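Local coordinates for PUM-HD domain-containing protein (Caenorhabditis elegans, PDB 7CGF) that binds RNA through its Pumilio homology domain, the part present here, and probably recognises the 3' untranslated regions of messenger RNAs, at residues A[247-252]-A[271-276]; A[283-288]-A[314-319]. The protein carries 2 engineered substitutions. All coordinates share one frame; numbering follows the deposited sequence.

Contact 1: A[247-252]-A[271-276]; sequences MVIVTR and EKCLEQ. With nucleotides of chain B.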
# COMPACT_ATOMS: atom_id res chain seq x y z
N MET A 247 -17.74 -7.63 -14.33
CA MET A 247 -18.26 -8.18 -15.58
C MET A 247 -17.45 -7.66 -16.77
O MET A 247 -17.08 -8.44 -17.66
CB MET A 247 -19.75 -7.85 -15.73
CG MET A 247 -20.34 -8.18 -17.10
SD MET A 247 -20.17 -9.94 -17.48
CE MET A 247 -20.68 -10.63 -15.98
N VAL A 248 -17.15 -6.36 -16.80
CA VAL A 248 -16.39 -5.84 -17.92
C VAL A 248 -15.01 -6.49 -17.97
O VAL A 248 -14.52 -6.87 -19.04
CB VAL A 248 -16.31 -4.30 -17.83
CG1 VAL A 248 -15.29 -3.76 -18.82
CG2 VAL A 248 -17.67 -3.69 -18.11
N ILE A 249 -14.38 -6.65 -16.80
CA ILE A 249 -13.03 -7.21 -16.75
C ILE A 249 -13.05 -8.68 -17.16
O ILE A 249 -12.26 -9.12 -18.00
CB ILE A 249 -12.40 -7.01 -15.36
CG1 ILE A 249 -12.04 -5.54 -15.16
CG2 ILE A 249 -11.14 -7.87 -15.21
CD1 ILE A 249 -11.63 -5.21 -13.74
N VAL A 250 -14.01 -9.44 -16.62
CA VAL A 250 -14.06 -10.87 -16.92
C VAL A 250 -14.41 -11.10 -18.38
O VAL A 250 -13.92 -12.04 -19.01
CB VAL A 250 -15.05 -11.57 -15.97
CG1 VAL A 250 -15.37 -12.99 -16.46
CG2 VAL A 250 -14.50 -11.57 -14.56
N THR A 251 -15.29 -10.25 -18.94
CA THR A 251 -15.60 -10.36 -20.36
C THR A 251 -14.36 -10.12 -21.19
O THR A 251 -14.08 -10.86 -22.14
CB THR A 251 -16.71 -9.38 -20.74
OG1 THR A 251 -17.90 -9.70 -20.03
CG2 THR A 251 -17.00 -9.42 -22.23
N ARG A 252 -13.59 -9.09 -20.84
CA ARG A 252 -12.39 -8.78 -21.62
C ARG A 252 -11.34 -9.87 -21.49
O ARG A 252 -10.70 -10.25 -22.48
CB ARG A 252 -11.82 -7.43 -21.18
CG ARG A 252 -10.69 -6.96 -22.09
CD ARG A 252 -10.49 -5.47 -22.01
NE ARG A 252 -9.53 -5.04 -23.01
CZ ARG A 252 -9.87 -4.52 -24.19
NH1 ARG A 252 -11.15 -4.36 -24.50
NH2 ARG A 252 -8.93 -4.17 -25.06
N GLU A 271 -5.96 -14.90 -12.40
CA GLU A 271 -6.07 -15.61 -11.13
C GLU A 271 -6.97 -14.86 -10.17
O GLU A 271 -7.79 -15.46 -9.47
CB GLU A 271 -4.68 -15.83 -10.53
CG GLU A 271 -3.84 -16.78 -11.35
CD GLU A 271 -2.59 -17.24 -10.61
OE1 GLU A 271 -2.64 -17.38 -9.36
OE2 GLU A 271 -1.56 -17.45 -11.27
N LYS A 272 -6.85 -13.53 -10.13
CA LYS A 272 -7.67 -12.74 -9.23
C LYS A 272 -9.14 -12.85 -9.61
O LYS A 272 -10.01 -12.91 -8.72
CB LYS A 272 -7.22 -11.28 -9.25
CG LYS A 272 -7.91 -10.40 -8.22
CD LYS A 272 -7.41 -10.69 -6.82
CE LYS A 272 -8.09 -9.78 -5.80
NZ LYS A 272 -7.66 -10.04 -4.41
N CYS A 273 -9.44 -12.85 -10.90
CA CYS A 273 -10.82 -13.07 -11.35
C CYS A 273 -11.37 -14.39 -10.84
O CYS A 273 -12.55 -14.49 -10.47
CB CYS A 273 -10.90 -13.05 -12.88
SG CYS A 273 -10.63 -11.44 -13.64
N LEU A 274 -10.54 -15.44 -10.85
CA LEU A 274 -11.01 -16.75 -10.44
C LEU A 274 -11.20 -16.84 -8.94
O LEU A 274 -12.10 -17.56 -8.47
CB LEU A 274 -10.04 -17.83 -10.93
CG LEU A 274 -9.98 -18.02 -12.45
CD1 LEU A 274 -8.70 -18.72 -12.83
CD2 LEU A 274 -11.20 -18.79 -12.98
N GLU A 275 -10.38 -16.13 -8.17
CA GLU A 275 -10.50 -16.11 -6.71
C GLU A 275 -11.67 -15.25 -6.25
O GLU A 275 -12.36 -15.60 -5.29
CB GLU A 275 -9.19 -15.60 -6.10
CG GLU A 275 -7.96 -16.43 -6.47
CD GLU A 275 -6.64 -15.72 -6.16
OE1 GLU A 275 -6.62 -14.49 -5.97
OE2 GLU A 275 -5.60 -16.42 -6.10
N GLN A 276 -11.92 -14.13 -6.93
CA GLN A 276 -12.93 -13.16 -6.52
C GLN A 276 -14.25 -13.29 -7.26
O GLN A 276 -15.27 -12.76 -6.79
CB GLN A 276 -12.42 -11.73 -6.72
CG GLN A 276 -11.27 -11.38 -5.81
CD GLN A 276 -11.75 -10.92 -4.45
OE1 GLN A 276 -12.88 -10.44 -4.30
NE2 GLN A 276 -10.89 -11.05 -3.44
P G B 2 9.76 -19.84 -10.43
OP1 G B 2 10.97 -19.10 -10.02
OP2 G B 2 8.99 -20.55 -9.39
O5' G B 2 8.80 -18.75 -11.10
C5' G B 2 9.17 -18.12 -12.32
C4' G B 2 8.17 -17.05 -12.69
O4' G B 2 6.89 -17.67 -12.95
C3' G B 2 7.88 -16.03 -11.61
O3' G B 2 8.87 -15.02 -11.56
C2' G B 2 6.48 -15.53 -12.00
O2' G B 2 6.55 -14.60 -13.07
C1' G B 2 5.84 -16.81 -12.53
N9 G B 2 5.03 -17.49 -11.50
C8 G B 2 5.43 -18.27 -10.44
N7 G B 2 4.44 -18.70 -9.71
C5 G B 2 3.31 -18.16 -10.31
C6 G B 2 1.93 -18.26 -9.98
O6 G B 2 1.40 -18.88 -9.05
N1 G B 2 1.13 -17.55 -10.88
C2 G B 2 1.60 -16.85 -11.96
N2 G B 2 0.67 -16.23 -12.69
N3 G B 2 2.89 -16.73 -12.27
C4 G B 2 3.66 -17.42 -11.41

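Contact 2: A[283-288]-A[314-319]; sequences SMIVGA and QKMFDQ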
# COMPACT_ATOMS: atom_id res chain seq x y z
N SER A 283 -17.61 -19.41 -15.08
CA SER A 283 -18.16 -20.09 -16.25
C SER A 283 -17.67 -19.46 -17.56
O SER A 283 -17.40 -20.17 -18.54
CB SER A 283 -19.70 -20.08 -16.17
OG SER A 283 -20.32 -20.52 -17.37
N MET A 284 -17.56 -18.13 -17.60
CA MET A 284 -17.08 -17.47 -18.82
C MET A 284 -15.62 -17.81 -19.10
O MET A 284 -15.24 -18.04 -20.25
CB MET A 284 -17.26 -15.96 -18.69
CG MET A 284 -18.72 -15.57 -18.62
SD MET A 284 -18.89 -13.84 -18.23
CE MET A 284 -17.97 -13.16 -19.61
N ILE A 285 -14.78 -17.81 -18.05
CA ILE A 285 -13.36 -18.12 -18.22
C ILE A 285 -13.18 -19.58 -18.60
O ILE A 285 -12.44 -19.90 -19.54
CB ILE A 285 -12.58 -17.76 -16.95
CG1 ILE A 285 -12.67 -16.26 -16.67
CG2 ILE A 285 -11.11 -18.20 -17.06
CD1 ILE A 285 -12.16 -15.85 -15.28
N VAL A 286 -13.87 -20.49 -17.90
CA VAL A 286 -13.80 -21.92 -18.24
C VAL A 286 -14.27 -22.16 -19.67
O VAL A 286 -13.64 -22.92 -20.43
CB VAL A 286 -14.62 -22.75 -17.23
CG1 VAL A 286 -14.72 -24.19 -17.70
CG2 VAL A 286 -13.97 -22.70 -15.86
N GLY A 287 -15.37 -21.53 -20.08
CA GLY A 287 -15.86 -21.73 -21.44
C GLY A 287 -14.88 -21.24 -22.49
O GLY A 287 -14.71 -21.88 -23.53
N ALA A 288 -14.22 -20.11 -22.23
CA ALA A 288 -13.19 -19.63 -23.14
C ALA A 288 -12.04 -20.61 -23.22
O ALA A 288 -11.50 -20.86 -24.31
CB ALA A 288 -12.68 -18.26 -22.67
N GLN A 314 -3.93 -24.20 -13.29
CA GLN A 314 -4.00 -24.76 -11.94
C GLN A 314 -4.99 -23.99 -11.07
O GLN A 314 -5.78 -24.59 -10.34
CB GLN A 314 -2.60 -24.75 -11.32
CG GLN A 314 -2.56 -25.27 -9.89
CD GLN A 314 -2.66 -26.78 -9.84
OE1 GLN A 314 -2.15 -27.47 -10.72
NE2 GLN A 314 -3.32 -27.29 -8.81
N LYS A 315 -4.96 -22.66 -11.14
CA LYS A 315 -5.90 -21.87 -10.34
C LYS A 315 -7.35 -22.15 -10.75
O LYS A 315 -8.24 -22.18 -9.89
CB LYS A 315 -5.57 -20.38 -10.50
CG LYS A 315 -6.42 -19.45 -9.64
CD LYS A 315 -6.24 -19.67 -8.14
CE LYS A 315 -4.82 -19.35 -7.69
NZ LYS A 315 -4.78 -19.22 -6.21
N MET A 316 -7.61 -22.31 -12.04
CA MET A 316 -8.95 -22.67 -12.51
C MET A 316 -9.43 -23.95 -11.85
O MET A 316 -10.51 -23.98 -11.25
CB MET A 316 -8.95 -22.83 -14.02
CG MET A 316 -8.58 -21.60 -14.80
SD MET A 316 -8.63 -21.96 -16.55
CE MET A 316 -10.33 -22.27 -16.67
N PHE A 317 -8.64 -25.03 -11.95
CA PHE A 317 -9.03 -26.29 -11.32
C PHE A 317 -9.30 -26.11 -9.84
O PHE A 317 -10.24 -26.69 -9.30
CB PHE A 317 -7.94 -27.35 -11.53
CG PHE A 317 -8.03 -28.09 -12.84
CD1 PHE A 317 -7.50 -27.55 -14.00
CD2 PHE A 317 -8.63 -29.34 -12.89
CE1 PHE A 317 -7.57 -28.24 -15.21
CE2 PHE A 317 -8.70 -30.04 -14.10
CZ PHE A 317 -8.18 -29.50 -15.26
N ASP A 318 -8.49 -25.29 -9.16
CA ASP A 318 -8.66 -25.14 -7.72
C ASP A 318 -9.89 -24.33 -7.34
O ASP A 318 -10.39 -24.49 -6.22
CB ASP A 318 -7.39 -24.52 -7.12
CG ASP A 318 -6.15 -25.38 -7.32
OD1 ASP A 318 -6.29 -26.59 -7.61
OD2 ASP A 318 -5.03 -24.85 -7.18
N GLN A 319 -10.41 -23.48 -8.23
CA GLN A 319 -11.41 -22.49 -7.85
C GLN A 319 -12.81 -22.72 -8.41
O GLN A 319 -13.75 -22.09 -7.92
CB GLN A 319 -10.96 -21.08 -8.28
CG GLN A 319 -9.68 -20.61 -7.62
CD GLN A 319 -9.87 -20.19 -6.17
OE1 GLN A 319 -10.92 -19.65 -5.79
NE2 GLN A 319 -8.85 -20.41 -5.35

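Contact 1: A[247-252]-A[271-276]
Cys-273 meets Ile-249 and Val-250 chiefly through its sulfur, set against two branched side chains. Its SG lies 3.9 Å from Ile-249 CG2 and 4.0 Å from Val-250 CG2, so the two methyl groups share one atom. The two side chains are staggered alike but offer different branches to the sulfur: CG2 anti to the backbone N in Ile-249, CG2 anti to the carbonyl carbon in Val-250. No hydrogen bond crosses between the segments; helix 243-255 packs on helix 266-276 within the all-helical solenoid of Pumilio repeats. Glu-271 extends the other way, to the RNA-facing side, and reads a guanine, as in PUF proteins generally. Its OE2 accepts from N1 (2.7 Å) and N2 (2.9 Å) on the Watson-Crick edge of G2 of chain B, the N1 bond being the straighter (153° against 140°). With an alanine here, guanine N1 and N2 would probably both be left without their shared acceptor, and the negative charge facing them would be gone. Tyr-311 and Lys-315 of helix 309-319 touch Glu-271. Around the apolar contact, Ile-238 of helix 230-240 packs on Cys-273, Phe-221 of helix 221-225 on Ile-249, and His-281 of helix 279-290 on Val-250.

Contact 2: A[283-288]-A[314-319]
Met-316 reaches across to Ile-285 and Val-286 with its terminal methyl, but the segment that bears it begins with a polar pair on another face. There the amide of Gln-314 makes weak hydrogen bonds to the carboxylate of Asp-318, NE2 standing 3.4 Å from OD2 and 3.3 Å from OD1. Next, Lys-315 turns to helix 266-276, where it forms a salt bridge with Glu-275. Met-316 carries the contact itself: its chain runs straight as far as SD and then bends at the last torsion (chi3 65°), which lays CE over Val-286, 3.8 Å from both CG2 and CA of that residue. The same methyl is 4.2 Å from Ile-285 CG2, and both branched side chains lie obliquely to the methionine. Helix 279-290 and helix 309-319 are thereby joined across two successive predicted Pumilio repeats, in the stacked all-helical solenoid of the PUF family. Phe-317 faces the following helices, touching Leu-328 and Ile-329 of helix 322-332 and meeting the ring of Tyr-355 with the planes at about 35°. Asp-318 has a second partner in the hydroxyl of that tyrosine, and at Gln-319 the backbone carbonyl accepts a hydrogen bond from Lys-282.

How the contacts relate
Contacts 1 and 2 repeat one design a step apart along the solenoid, their centres about 10 Å from each other: a sulfur-bearing residue of one helix meets an isoleucine-valine pair of another. Both are buried and apolar, and they differ in reach, contact 1 using a short thiol and contact 2 a longer thioether with its methyl, where the nearest alpha carbons are slightly farther apart. Helices 266-276 and 279-290 follow each other in the chain, yet serve different contacts. Between the contacts, Leu-274 CD1 packs 3.5 Å from Met-316 CG, and Thr-251 OG1 lies 3.5 Å from Met-284 CE. Among the residues of the two contacts, Glu-271 of contact 1 is the one that hydrogen-bonds a base.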